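Long-range contacts in endo-beta-N-acetylglucosaminidase F1 (Bacteroides thetaiotaomicron VPI-5482, PDB 6TCV), which hydrolyses the chitobiose core of high-mannose N-glycans, cutting between the two N-acetylglucosamine residues that precede the asparagine: residues G170-E175 with F404-A409; F174-V179 with V199-A204; V342-W347 with Y360-M365. The protein carries 2 engineered substitutions. All coordinates share one frame; numbering follows the deposited sequence. Where two conformers were deposited one is given.

Contact 1 (G170-E175 with F404-A409); sequences GYLFFE and FAPSPA. With MAN (alpha-D-mannopyranose), chain B; NAG (2-acetamido-2-deoxy-beta-D-glucopyranose), chain C; MAN (alpha-D-mannopyranose), chain D; BMA (beta-D-mannopyranose), chain E.
Phe173 and Phe404 lie side by side as a parallel bridge, and just beyond them runs the direct backbone hydrogen bond of the contact, from Ala405 N to Phe173 O (2.9 Å, 166° at the hydrogen). Past this point the pairing ends. Ala405 turns the chain with a positive phi, and Pro406, which has no N-H to offer, brings CD to 3.3 Å from Phe173 O. A water then carries the connection on, accepting from Glu175 N and donating to Pro406 O.

Apolar contacts occupy both faces of the strand pair. On one, Phe404 CD2 presses on Phe173 CB at 3.4 Å, and the two rings meet obliquely, their planes at 57°. The acetyl methyl C8 of an N-acetylglucosamine lies over one face of the Phe173 ring. On the other, Pro406 CG reaches Phe174 CE1 at 3.9 Å and also Leu172 CD1, so that the short, rigid proline ring touches both larger side chains.

The polar group is the Glu175 carboxylate. A bend at chi2 (-93°) carries it past Ala405 CB, and OE2 comes within 3.4 Å of Phe404 CZ. There OE2 accepts from beta-mannose O2 at 2.6 Å and from O6 of one alpha-mannose, while OE1 accepts from O6 of another at 2.7 Å.

Strands 169-175 and 400-404 thus pair in parallel and close the barrel, probably a (beta/alpha)8 barrel as in related glycosidases. The three donated hydroxyls, from three different mannoses, are consistent with an ionised carboxylate that serves as acceptor for all of them.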
loop_
_atom_site.group_PDB
_atom_site.type_symbol
_atom_site.label_atom_id
_atom_site.label_comp_id
_atom_site.label_asym_id
_atom_site.label_seq_id
_atom_site.Cartn_x
_atom_site.Cartn_y
_atom_site.Cartn_z
ATOM N N GLY A 170 4.152 0.685 10.221
ATOM C CA GLY A 170 4.290 -0.753 10.177
ATOM C C GLY A 170 3.637 -1.413 8.968
ATOM O O GLY A 170 2.579 -0.989 8.507
ATOM N N TYR A 171 4.263 -2.474 8.476
ATOM C CA TYR A 171 3.833 -3.244 7.295
ATOM C C TYR A 171 3.911 -4.718 7.649
ATOM O O TYR A 171 5.011 -5.236 7.874
ATOM C CB TYR A 171 4.767 -2.884 6.145
ATOM C CG TYR A 171 4.354 -3.389 4.773
ATOM C CD1 TYR A 171 4.490 -4.710 4.405
ATOM C CD2 TYR A 171 3.864 -2.510 3.835
ATOM C CE1 TYR A 171 4.110 -5.159 3.134
ATOM C CE2 TYR A 171 3.505 -2.961 2.544
ATOM C CZ TYR A 171 3.627 -4.266 2.245
ATOM O OH TYR A 171 3.292 -4.749 0.978
ATOM N N LEU A 172 2.769 -5.413 7.697
ATOM C CA LEU A 172 2.706 -6.760 8.242
ATOM C C LEU A 172 2.088 -7.735 7.248
ATOM O O LEU A 172 0.951 -7.546 6.831
ATOM C CB LEU A 172 1.849 -6.745 9.526
ATOM C CG LEU A 172 1.801 -8.063 10.285
ATOM C CD1 LEU A 172 3.178 -8.433 10.781
ATOM C CD2 LEU A 172 0.828 -7.919 11.468
ATOM N N PHE A 173 2.768 -8.831 6.986
ATOM C CA PHE A 173 2.205 -9.918 6.187
ATOM C C PHE A 173 1.623 -10.992 7.079
ATOM O O PHE A 173 2.299 -11.475 7.982
ATOM C CB PHE A 173 3.276 -10.623 5.352
ATOM C CG PHE A 173 3.922 -9.841 4.255
ATOM C CD1 PHE A 173 5.004 -9.009 4.510
ATOM C CD2 PHE A 173 3.555 -10.053 2.910
ATOM C CE1 PHE A 173 5.696 -8.398 3.476
ATOM C CE2 PHE A 173 4.227 -9.376 1.890
ATOM C CZ PHE A 173 5.293 -8.539 2.188
ATOM N N PHE A 174 0.383 -11.410 6.797
ATOM C CA PHE A 174 -0.196 -12.611 7.397
ATOM C C PHE A 174 -0.165 -13.766 6.414
ATOM O O PHE A 174 -0.596 -13.625 5.259
ATOM C CB PHE A 174 -1.659 -12.393 7.757
ATOM C CG PHE A 174 -1.842 -11.562 8.954
ATOM C CD1 PHE A 174 -1.745 -12.097 10.198
ATOM C CD2 PHE A 174 -2.024 -10.184 8.837
ATOM C CE1 PHE A 174 -1.869 -11.281 11.347
ATOM C CE2 PHE A 174 -2.139 -9.381 10.004
ATOM C CZ PHE A 174 -2.062 -9.931 11.207
ATOM N N GLU A 175 0.322 -14.926 6.875
ATOM C CA GLU A 175 0.172 -16.172 6.127
ATOM C C GLU A 175 -1.259 -16.638 6.359
ATOM O O GLU A 175 -1.573 -17.326 7.323
ATOM C CB GLU A 175 1.188 -17.197 6.595
ATOM C CG GLU A 175 2.608 -16.958 6.140
ATOM C CD GLU A 175 3.019 -17.654 4.848
ATOM O OE1 GLU A 175 2.156 -17.845 3.956
ATOM O OE2 GLU A 175 4.199 -18.015 4.725
ATOM N N PHE A 404 6.600 -10.371 9.105
ATOM C CA PHE A 404 6.069 -11.493 8.314
ATOM C C PHE A 404 5.687 -12.685 9.152
ATOM O O PHE A 404 6.523 -13.193 9.910
ATOM C CB PHE A 404 7.097 -11.854 7.242
ATOM C CG PHE A 404 6.673 -12.946 6.299
ATOM C CD1 PHE A 404 6.932 -14.286 6.621
ATOM C CD2 PHE A 404 6.002 -12.689 5.118
ATOM C CE1 PHE A 404 6.528 -15.294 5.792
ATOM C CE2 PHE A 404 5.587 -13.705 4.300
ATOM C CZ PHE A 404 5.823 -15.034 4.609
ATOM N N ALA A 405 4.454 -13.158 9.017
ATOM C CA ALA A 405 3.948 -14.439 9.514
ATOM C C ALA A 405 3.901 -14.464 11.040
ATOM O O ALA A 405 4.305 -15.471 11.623
ATOM C CB ALA A 405 4.741 -15.599 8.928
ATOM N N PRO A 406 3.332 -13.488 11.716
ATOM C CA PRO A 406 3.087 -13.660 13.149
ATOM C C PRO A 406 1.973 -14.675 13.352
ATOM O O PRO A 406 1.058 -14.792 12.535
ATOM C CB PRO A 406 2.599 -12.283 13.571
ATOM C CG PRO A 406 1.859 -11.810 12.391
ATOM C CD PRO A 406 2.670 -12.286 11.185
ATOM N N SER A 407 1.987 -15.397 14.467
ATOM C CA SER A 407 0.864 -16.263 14.825
ATOM C C SER A 407 0.665 -16.212 16.334
ATOM O O SER A 407 1.638 -16.056 17.093
ATOM C CB SER A 407 1.101 -17.728 14.431
ATOM O OG SER A 407 2.262 -18.229 15.066
ATOM N N PRO A 408 -0.581 -16.375 16.805
ATOM C CA PRO A 408 -0.826 -16.286 18.252
ATOM C C PRO A 408 0.028 -17.232 19.081
ATOM O O PRO A 408 0.492 -16.854 20.160
ATOM C CB PRO A 408 -2.332 -16.592 18.343
ATOM C CG PRO A 408 -2.889 -16.085 17.018
ATOM C CD PRO A 408 -1.837 -16.387 16.009
ATOM N N ALA A 409 0.287 -18.452 18.592
ATOM C CA ALA A 409 1.112 -19.385 19.341
ATOM C C ALA A 409 2.530 -18.892 19.568
ATOM O O ALA A 409 3.228 -19.424 20.451
ATOM C CB ALA A 409 1.117 -20.773 18.697
HETATM C C1 MAN B . 5.869 -22.760 5.797
HETATM C C2 MAN B . 4.876 -23.838 6.201
HETATM C C3 MAN B . 3.455 -23.282 6.083
HETATM C C4 MAN B . 3.367 -22.016 6.935
HETATM C C5 MAN B . 4.421 -20.975 6.557
HETATM C C6 MAN B . 4.490 -19.772 7.494
HETATM O O2 MAN B . 5.043 -24.206 7.574
HETATM O O3 MAN B . 2.474 -24.245 6.463
HETATM O O4 MAN B . 2.117 -21.346 6.765
HETATM O O5 MAN B . 5.723 -21.600 6.600
HETATM O O6 MAN B . 5.413 -18.796 7.013
HETATM C C1 NAG C . 10.104 -15.575 1.375
HETATM C C2 NAG C . 8.664 -15.314 0.972
HETATM C C3 NAG C . 7.687 -16.419 1.380
HETATM C C4 NAG C . 8.373 -17.429 2.280
HETATM C C5 NAG C . 9.142 -16.673 3.346
HETATM C C6 NAG C . 9.757 -17.561 4.420
HETATM C C7 NAG C . 7.635 -13.090 0.733
HETATM C C8 NAG C . 7.322 -11.788 1.446
HETATM N N2 NAG C . 8.232 -14.021 1.473
HETATM O O3 NAG C . 7.193 -17.074 0.209
HETATM O O4 NAG C . 7.349 -18.221 2.905
HETATM O O5 NAG C . 10.239 -15.951 2.751
HETATM O O6 NAG C . 10.546 -16.806 5.281
HETATM O O7 NAG C . 7.374 -13.280 -0.461
HETATM C C1 MAN D . 1.362 -21.944 -0.748
HETATM C C2 MAN D . 0.025 -21.951 -1.478
HETATM C C3 MAN D . -0.154 -20.615 -2.179
HETATM C C4 MAN D . 0.005 -19.446 -1.214
HETATM C C5 MAN D . 1.313 -19.550 -0.435
HETATM C C6 MAN D . 1.396 -18.562 0.713
HETATM O O2 MAN D . -1.009 -22.226 -0.505
HETATM O O3 MAN D . -1.465 -20.553 -2.741
HETATM O O4 MAN D . 0.075 -18.225 -1.946
HETATM O O5 MAN D . 1.415 -20.864 0.164
HETATM O O6 MAN D . 2.623 -18.760 1.443
HETATM C C1 BMA E . 7.568 -19.609 2.908
HETATM C C2 BMA E . 6.543 -20.268 3.812
HETATM C C3 BMA E . 6.725 -21.774 3.802
HETATM C C4 BMA E . 6.779 -22.309 2.374
HETATM C C5 BMA E . 7.764 -21.509 1.517
HETATM C C6 BMA E . 7.717 -21.868 0.054
HETATM O O2 BMA E . 5.239 -19.969 3.277
HETATM O O3 BMA E . 5.655 -22.475 4.437
HETATM O O4 BMA E . 7.226 -23.670 2.332
HETATM O O5 BMA E . 7.441 -20.104 1.592
HETATM O O6 BMA E . 6.339 -21.708 -0.380
HETATM O O HOH W 1 0.834 -15.349 9.752
#

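Contact 2 (F174-V179 with V199-A204); sequences FEVNDV and VVLFAA. With MAN (alpha-D-mannopyranose), chain D; MAN (alpha-D-mannopyranose), chain B; NAG (2-acetamido-2-deoxy-beta-D-glucopyranose), chain C; MAN (alpha-D-mannopyranose), chain F.
Phe174 N to Val200 O and Phe202 N to Phe174 O, both 2.9 Å, tie neighbouring parallel strands of the barrel together; a longer bond of 3.2 Å from Val176 N to Phe202 O ends the pairing. This is the tight part. Val199 CG1 meets the edge of the Phe174 ring, Val176 CG1 packs on Leu201 CD2, and these branched side chains lie on the face of the strands turned from the glycan, where Val176 also reaches helix 221-228.

Phe202 is turned the other way, CG trans to its backbone N (chi1 -171°), into the glycan site. Its weakly positive C-H rim faces Glu175 OE1, 3.5 Å from CD2 in the ring plane; the same carboxylate takes beta-mannose O2 on OE2. Ala203 CB, after a cis peptide, lies over one ring face.

Toward the sugars the contact becomes loose and wet. One water links Asn177 N with Glu175 OE1 and Phe202 O; another accepts from Ala203 N. Asn177 ND2 bonds to O2 of an alpha-mannose (3.1 Å) whose O4 donates to Ala203 O (2.8 Å), and the exposed Asp178 takes O4 of another mannose on OD2 (2.6 Å). These direct bonds imply recognition of mannose hydroxyls, while the Phe202 ring, CZ near O7, meets the N-acetylglucosamine.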
loop_
_atom_site.group_PDB
_atom_site.type_symbol
_atom_site.label_atom_id
_atom_site.label_comp_id
_atom_site.label_asym_id
_atom_site.label_seq_id
_atom_site.Cartn_x
_atom_site.Cartn_y
_atom_site.Cartn_z
ATOM N N PHE A 174 0.383 -11.410 6.797
ATOM C CA PHE A 174 -0.196 -12.611 7.397
ATOM C C PHE A 174 -0.165 -13.766 6.414
ATOM O O PHE A 174 -0.596 -13.625 5.259
ATOM C CB PHE A 174 -1.659 -12.393 7.757
ATOM C CG PHE A 174 -1.842 -11.562 8.954
ATOM C CD1 PHE A 174 -1.745 -12.097 10.198
ATOM C CD2 PHE A 174 -2.024 -10.184 8.837
ATOM C CE1 PHE A 174 -1.869 -11.281 11.347
ATOM C CE2 PHE A 174 -2.139 -9.381 10.004
ATOM C CZ PHE A 174 -2.062 -9.931 11.207
ATOM N N GLU A 175 0.322 -14.926 6.875
ATOM C CA GLU A 175 0.172 -16.172 6.127
ATOM C C GLU A 175 -1.259 -16.638 6.359
ATOM O O GLU A 175 -1.573 -17.326 7.323
ATOM C CB GLU A 175 1.188 -17.197 6.595
ATOM C CG GLU A 175 2.608 -16.958 6.140
ATOM C CD GLU A 175 3.019 -17.654 4.848
ATOM O OE1 GLU A 175 2.156 -17.845 3.956
ATOM O OE2 GLU A 175 4.199 -18.015 4.725
ATOM N N VAL A 176 -2.167 -16.199 5.486
ATOM C CA VAL A 176 -3.598 -16.431 5.701
ATOM C C VAL A 176 -4.008 -17.866 5.516
ATOM O O VAL A 176 -5.142 -18.217 5.842
ATOM C CB VAL A 176 -4.450 -15.454 4.872
ATOM C CG1 VAL A 176 -4.188 -14.028 5.281
ATOM C CG2 VAL A 176 -4.273 -15.645 3.342
ATOM N N ASN A 177 -3.130 -18.744 5.006
ATOM C CA ASN A 177 -3.398 -20.160 5.065
ATOM C C ASN A 177 -3.627 -20.587 6.504
ATOM O O ASN A 177 -4.315 -21.597 6.780
ATOM C CB ASN A 177 -2.329 -21.010 4.404
ATOM C CG ASN A 177 -2.309 -20.879 2.937
ATOM O OD1 ASN A 177 -3.299 -20.545 2.291
ATOM N ND2 ASN A 177 -1.167 -21.174 2.364
ATOM N N ASP A 178 -2.956 -19.884 7.446
ATOM C CA ASP A 178 -2.927 -20.330 8.813
ATOM C C ASP A 178 -3.489 -19.336 9.828
ATOM O O ASP A 178 -4.088 -19.771 10.807
ATOM C CB ASP A 178 -1.471 -20.621 9.329
ATOM C CG ASP A 178 -0.726 -21.661 8.533
ATOM O OD1 ASP A 178 -1.376 -22.488 7.920
ATOM O OD2 ASP A 178 0.466 -21.789 8.788
ATOM N N VAL A 179 -3.383 -18.039 9.595
ATOM C CA VAL A 179 -3.628 -17.016 10.614
ATOM C C VAL A 179 -4.649 -16.016 10.120
ATOM O O VAL A 179 -4.536 -15.451 9.019
ATOM C CB VAL A 179 -2.312 -16.316 11.037
ATOM C CG1 VAL A 179 -2.557 -15.235 12.089
ATOM C CG2 VAL A 179 -1.315 -17.365 11.632
ATOM N N VAL A 199 -1.402 -4.033 6.298
ATOM C CA VAL A 199 -1.320 -5.488 6.387
ATOM C C VAL A 199 -1.565 -6.115 5.035
ATOM O O VAL A 199 -2.264 -5.533 4.206
ATOM C CB VAL A 199 -2.278 -6.046 7.449
ATOM C CG1 VAL A 199 -2.082 -5.376 8.820
ATOM C CG2 VAL A 199 -3.704 -5.972 7.011
ATOM N N VAL A 200 -0.910 -7.238 4.796
ATOM C CA VAL A 200 -0.992 -7.971 3.542
ATOM C C VAL A 200 -1.589 -9.344 3.768
ATOM O O VAL A 200 -1.148 -10.100 4.651
ATOM C CB VAL A 200 0.387 -8.090 2.890
ATOM C CG1 VAL A 200 0.306 -8.854 1.574
ATOM C CG2 VAL A 200 1.008 -6.740 2.663
ATOM N N LEU A 201 -2.556 -9.702 2.921
ATOM C CA LEU A 201 -3.106 -11.053 2.872
ATOM C C LEU A 201 -2.220 -11.892 1.974
ATOM O O LEU A 201 -2.315 -11.809 0.738
ATOM C CB LEU A 201 -4.536 -11.010 2.363
ATOM C CG LEU A 201 -5.421 -9.965 3.035
ATOM C CD1 LEU A 201 -6.820 -9.986 2.391
ATOM C CD2 LEU A 201 -5.498 -10.121 4.547
ATOM N N PHE A 202 -1.317 -12.665 2.582
ATOM C CA PHE A 202 -0.279 -13.390 1.831
ATOM C C PHE A 202 -0.739 -14.840 1.711
ATOM O O PHE A 202 -0.784 -15.575 2.699
ATOM C CB PHE A 202 1.049 -13.276 2.578
ATOM C CG PHE A 202 2.239 -13.789 1.790
ATOM C CD1 PHE A 202 2.853 -12.956 0.863
ATOM C CD2 PHE A 202 2.782 -15.029 2.042
ATOM C CE1 PHE A 202 3.953 -13.408 0.172
ATOM C CE2 PHE A 202 3.879 -15.493 1.364
ATOM C CZ PHE A 202 4.481 -14.675 0.447
ATOM N N ALA A 203 -1.089 -15.294 0.505
ATOM C CA ALA A 203 -1.115 -14.533 -0.768
ATOM C C ALA A 203 -2.048 -15.180 -1.752
ATOM O O ALA A 203 -2.104 -16.432 -1.837
ATOM C CB ALA A 203 0.270 -14.474 -1.429
ATOM N N ALA A 204 -2.721 -14.345 -2.544
ATOM C CA ALA A 204 -3.283 -14.793 -3.811
ATOM C C ALA A 204 -2.125 -15.051 -4.765
ATOM O O ALA A 204 -1.002 -14.608 -4.572
ATOM C CB ALA A 204 -4.212 -13.720 -4.404
HETATM C C1 MAN D . 1.362 -21.944 -0.748
HETATM C C2 MAN D . 0.025 -21.951 -1.478
HETATM C C3 MAN D . -0.154 -20.615 -2.179
HETATM C C4 MAN D . 0.005 -19.446 -1.214
HETATM C C5 MAN D . 1.313 -19.550 -0.435
HETATM C C6 MAN D . 1.396 -18.562 0.713
HETATM O O2 MAN D . -1.009 -22.226 -0.505
HETATM O O3 MAN D . -1.465 -20.553 -2.741
HETATM O O4 MAN D . 0.075 -18.225 -1.946
HETATM O O5 MAN D . 1.415 -20.864 0.164
HETATM O O6 MAN D . 2.623 -18.760 1.443
HETATM C C1 MAN B . 5.869 -22.760 5.797
HETATM C C2 MAN B . 4.876 -23.838 6.201
HETATM C C3 MAN B . 3.455 -23.282 6.083
HETATM C C4 MAN B . 3.367 -22.016 6.935
HETATM C C5 MAN B . 4.421 -20.975 6.557
HETATM C C6 MAN B . 4.490 -19.772 7.494
HETATM O O2 MAN B . 5.043 -24.206 7.574
HETATM O O3 MAN B . 2.474 -24.245 6.463
HETATM O O4 MAN B . 2.117 -21.346 6.765
HETATM O O5 MAN B . 5.723 -21.600 6.600
HETATM O O6 MAN B . 5.413 -18.796 7.013
HETATM C C1 NAG C . 10.104 -15.575 1.375
HETATM C C2 NAG C . 8.664 -15.314 0.972
HETATM C C3 NAG C . 7.687 -16.419 1.380
HETATM C C4 NAG C . 8.373 -17.429 2.280
HETATM C C5 NAG C . 9.142 -16.673 3.346
HETATM C C6 NAG C . 9.757 -17.561 4.420
HETATM C C7 NAG C . 7.635 -13.090 0.733
HETATM C C8 NAG C . 7.322 -11.788 1.446
HETATM N N2 NAG C . 8.232 -14.021 1.473
HETATM O O3 NAG C . 7.193 -17.074 0.209
HETATM O O4 NAG C . 7.349 -18.221 2.905
HETATM O O5 NAG C . 10.239 -15.951 2.751
HETATM O O6 NAG C . 10.546 -16.806 5.281
HETATM O O7 NAG C . 7.374 -13.280 -0.461
HETATM C C1 MAN F . -1.998 -23.135 -0.977
HETATM C C2 MAN F . -3.033 -23.351 0.119
HETATM C C3 MAN F . -2.436 -24.161 1.268
HETATM C C4 MAN F . -1.832 -25.452 0.739
HETATM C C5 MAN F . -0.793 -25.087 -0.315
HETATM C C6 MAN F . -0.172 -26.293 -0.967
HETATM O O2 MAN F . -4.173 -24.008 -0.455
HETATM O O3 MAN F . -3.452 -24.394 2.227
HETATM O O4 MAN F . -1.182 -26.169 1.785
HETATM O O5 MAN F . -1.438 -24.367 -1.371
HETATM O O6 MAN F . 0.910 -25.883 -1.830
HETATM O O HOH W 2 -0.543 -18.284 3.714
HETATM O O HOH W 3 -2.162 -18.030 1.257
#

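Contact 3 (V342-W347 with Y360-M365); sequences VDAKEW and YPIGQM
Asp343 OD2 is gripped by two backbone N-H groups, Lys345 N and Gln364 N, each 2.9 Å away and coming from opposite faces of the carboxylate plane. Gln364 N uses the syn lone pair, and makes a weak second bond of 3.1 Å to Asp343 OD1; Lys345 N arrives from above the plane, 46° out of it, closing an Asx turn at the start of a short 3-10 segment. With CG trans to the backbone N (chi1 -175°), the short aspartate chain reaches across to the type II' turn of Ile362-Met365. Gly363 suits its second position, for its phi is positive and its bare CA can lie 3.2 Å from Asp343 OD1.

Beside the polar bonds the packing is apolar. Ala344 CB is small enough to sit against both Ile362 CG1, at 4.0 Å, and Met365 SD, while Met365 CG lies along the backbone at Lys345 CA. Lys345 runs fully extended past the turn, its CD near Gln364 O; NZ bonds to Ser30 O and, through a water, to Gln364 O.

Behind the 3-10 segment, the indole of Trp347 lays one face over Ala344 CA and donates from NE1 to Val342 O at 3.0 Å. Main-chain N-H groups collected on one carboxylate would probably stabilise its negative charge, so that Asp343, with the apolar packing, joins the start of the 3-10 segment to the II' turn.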
loop_
_atom_site.group_PDB
_atom_site.type_symbol
_atom_site.label_atom_id
_atom_site.label_comp_id
_atom_site.label_asym_id
_atom_site.label_seq_id
_atom_site.Cartn_x
_atom_site.Cartn_y
_atom_site.Cartn_z
ATOM N N VAL A 342 7.748 7.946 -16.656
ATOM C CA VAL A 342 7.167 8.264 -15.365
ATOM C C VAL A 342 8.022 7.628 -14.285
ATOM O O VAL A 342 8.251 6.403 -14.291
ATOM C CB VAL A 342 5.716 7.749 -15.238
ATOM C CG1 VAL A 342 5.134 8.105 -13.907
ATOM C CG2 VAL A 342 4.837 8.335 -16.347
ATOM N N ASP A 343 8.465 8.461 -13.335
ATOM C CA ASP A 343 9.339 8.008 -12.263
ATOM C C ASP A 343 8.649 7.124 -11.265
ATOM O O ASP A 343 7.472 7.304 -10.943
ATOM C CB ASP A 343 9.893 9.220 -11.534
ATOM C CG ASP A 343 10.890 8.846 -10.481
ATOM O OD1 ASP A 343 12.051 8.705 -10.848
ATOM O OD2 ASP A 343 10.508 8.884 -9.272
ATOM N N ALA A 344 9.440 6.186 -10.731
ATOM C CA ALA A 344 8.948 5.208 -9.778
ATOM C C ALA A 344 8.283 5.782 -8.536
ATOM O O ALA A 344 7.429 5.107 -7.950
ATOM C CB ALA A 344 10.102 4.307 -9.324
ATOM N N LYS A 345 8.620 7.003 -8.100
ATOM C CA LYS A 345 7.905 7.557 -6.939
ATOM C C LYS A 345 6.394 7.609 -7.182
ATOM O O LYS A 345 5.595 7.564 -6.224
ATOM C CB LYS A 345 8.447 8.885 -6.520
ATOM C CG LYS A 345 8.002 9.331 -5.147
ATOM C CD LYS A 345 8.617 10.678 -4.742
ATOM C CE LYS A 345 8.052 11.141 -3.439
ATOM N NZ LYS A 345 8.647 12.423 -2.978
ATOM N N GLU A 346 5.983 7.695 -8.441
ATOM C CA GLU A 346 4.570 7.799 -8.783
ATOM C C GLU A 346 3.877 6.443 -8.743
ATOM O O GLU A 346 2.641 6.417 -8.844
ATOM C CB GLU A 346 4.427 8.386 -10.180
ATOM C CG GLU A 346 4.998 9.779 -10.426
ATOM C CD GLU A 346 4.078 10.948 -10.074
ATOM O OE1 GLU A 346 2.888 10.745 -9.723
ATOM O OE2 GLU A 346 4.502 12.131 -10.305
ATOM N N TRP A 347 4.603 5.316 -8.712
ATOM C CA TRP A 347 3.971 3.998 -8.822
ATOM C C TRP A 347 4.527 2.917 -7.897
ATOM O O TRP A 347 4.049 1.785 -7.975
ATOM C CB TRP A 347 3.844 3.517 -10.306
ATOM C CG TRP A 347 5.033 3.767 -11.173
ATOM C CD1 TRP A 347 5.233 4.810 -11.990
ATOM C CD2 TRP A 347 6.184 2.902 -11.307
ATOM N NE1 TRP A 347 6.464 4.707 -12.610
ATOM C CE2 TRP A 347 7.069 3.538 -12.178
ATOM C CE3 TRP A 347 6.558 1.669 -10.740
ATOM C CZ2 TRP A 347 8.306 2.969 -12.527
ATOM C CZ3 TRP A 347 7.789 1.127 -11.067
ATOM C CH2 TRP A 347 8.642 1.783 -11.940
ATOM N N TYR A 360 15.939 -0.043 -0.443
ATOM C CA TYR A 360 16.603 1.140 -0.942
ATOM C C TYR A 360 15.682 1.799 -1.956
ATOM O O TYR A 360 14.940 1.115 -2.671
ATOM C CB TYR A 360 17.970 0.856 -1.653
ATOM C CG TYR A 360 17.868 -0.086 -2.833
ATOM C CD1 TYR A 360 17.749 -1.483 -2.675
ATOM C CD2 TYR A 360 17.786 0.422 -4.124
ATOM C CE1 TYR A 360 17.567 -2.307 -3.803
ATOM C CE2 TYR A 360 17.603 -0.407 -5.211
ATOM C CZ TYR A 360 17.482 -1.746 -5.023
ATOM O OH TYR A 360 17.277 -2.558 -6.150
ATOM N N PRO A 361 15.751 3.128 -2.071
ATOM C CA PRO A 361 14.927 3.865 -3.050
ATOM C C PRO A 361 15.543 3.898 -4.439
ATOM O O PRO A 361 16.774 3.862 -4.584
ATOM C CB PRO A 361 14.872 5.285 -2.455
ATOM C CG PRO A 361 16.221 5.399 -1.762
ATOM C CD PRO A 361 16.504 4.028 -1.177
ATOM N N ILE A 362 14.681 4.041 -5.450
ATOM C CA ILE A 362 15.123 4.313 -6.817
ATOM C C ILE A 362 14.395 5.539 -7.362
ATOM O O ILE A 362 13.374 5.958 -6.846
ATOM C CB ILE A 362 14.936 3.093 -7.731
ATOM C CG1 ILE A 362 13.485 2.724 -7.864
ATOM C CG2 ILE A 362 15.729 1.910 -7.138
ATOM C CD1 ILE A 362 13.204 1.537 -8.796
ATOM N N GLY A 363 14.897 6.085 -8.454
ATOM C CA GLY A 363 14.257 7.269 -9.002
ATOM C C GLY A 363 14.228 8.407 -8.012
ATOM O O GLY A 363 15.236 8.703 -7.361
ATOM N N GLN A 364 13.071 9.070 -7.907
ATOM C CA GLN A 364 12.884 10.163 -6.962
ATOM C C GLN A 364 12.490 9.676 -5.577
ATOM O O GLN A 364 12.300 10.508 -4.683
ATOM C CB GLN A 364 11.792 11.153 -7.428
ATOM C CG GLN A 364 12.160 12.004 -8.630
ATOM C CD GLN A 364 11.077 13.002 -9.039
ATOM O OE1 GLN A 364 10.505 13.711 -8.208
ATOM N NE2 GLN A 364 10.796 13.055 -10.333
ATOM N N MET A 365 12.311 8.357 -5.381
ATOM C CA MET A 365 11.901 7.888 -4.074
ATOM C C MET A 365 12.987 8.226 -3.061
ATOM O O MET A 365 14.134 8.518 -3.403
ATOM C CB MET A 365 11.833 6.354 -4.082
ATOM C CG MET A 365 10.827 5.796 -5.049
ATOM S SD MET A 365 10.944 4.001 -5.292
ATOM C CE MET A 365 10.345 3.381 -3.707
HETATM O O HOH W 4 11.409 12.862 -3.778
#

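Overall arrangement
Contacts 1 and 2 are neighbours in one sheet, their centres about 8 Å apart: strand 169-175 is shared, with strand 400-404 on one side and strand 198-209 on the other. They have Phe174 and Glu175 in common, and both touch the same N-acetylglucosamine and two alpha-mannoses. Contact 2 joins strands close in sequence, whereas contact 1 brings the last barrel strand back to the first. Contact 3 lies about 27 Å from both, between centres; it comes after contact 2 along the chain and falls within the long span that contact 1 closes. It ties the strand end and 3-10 segment before strand 350-353 to the loop after it, remote from the glycan the other two help to hold.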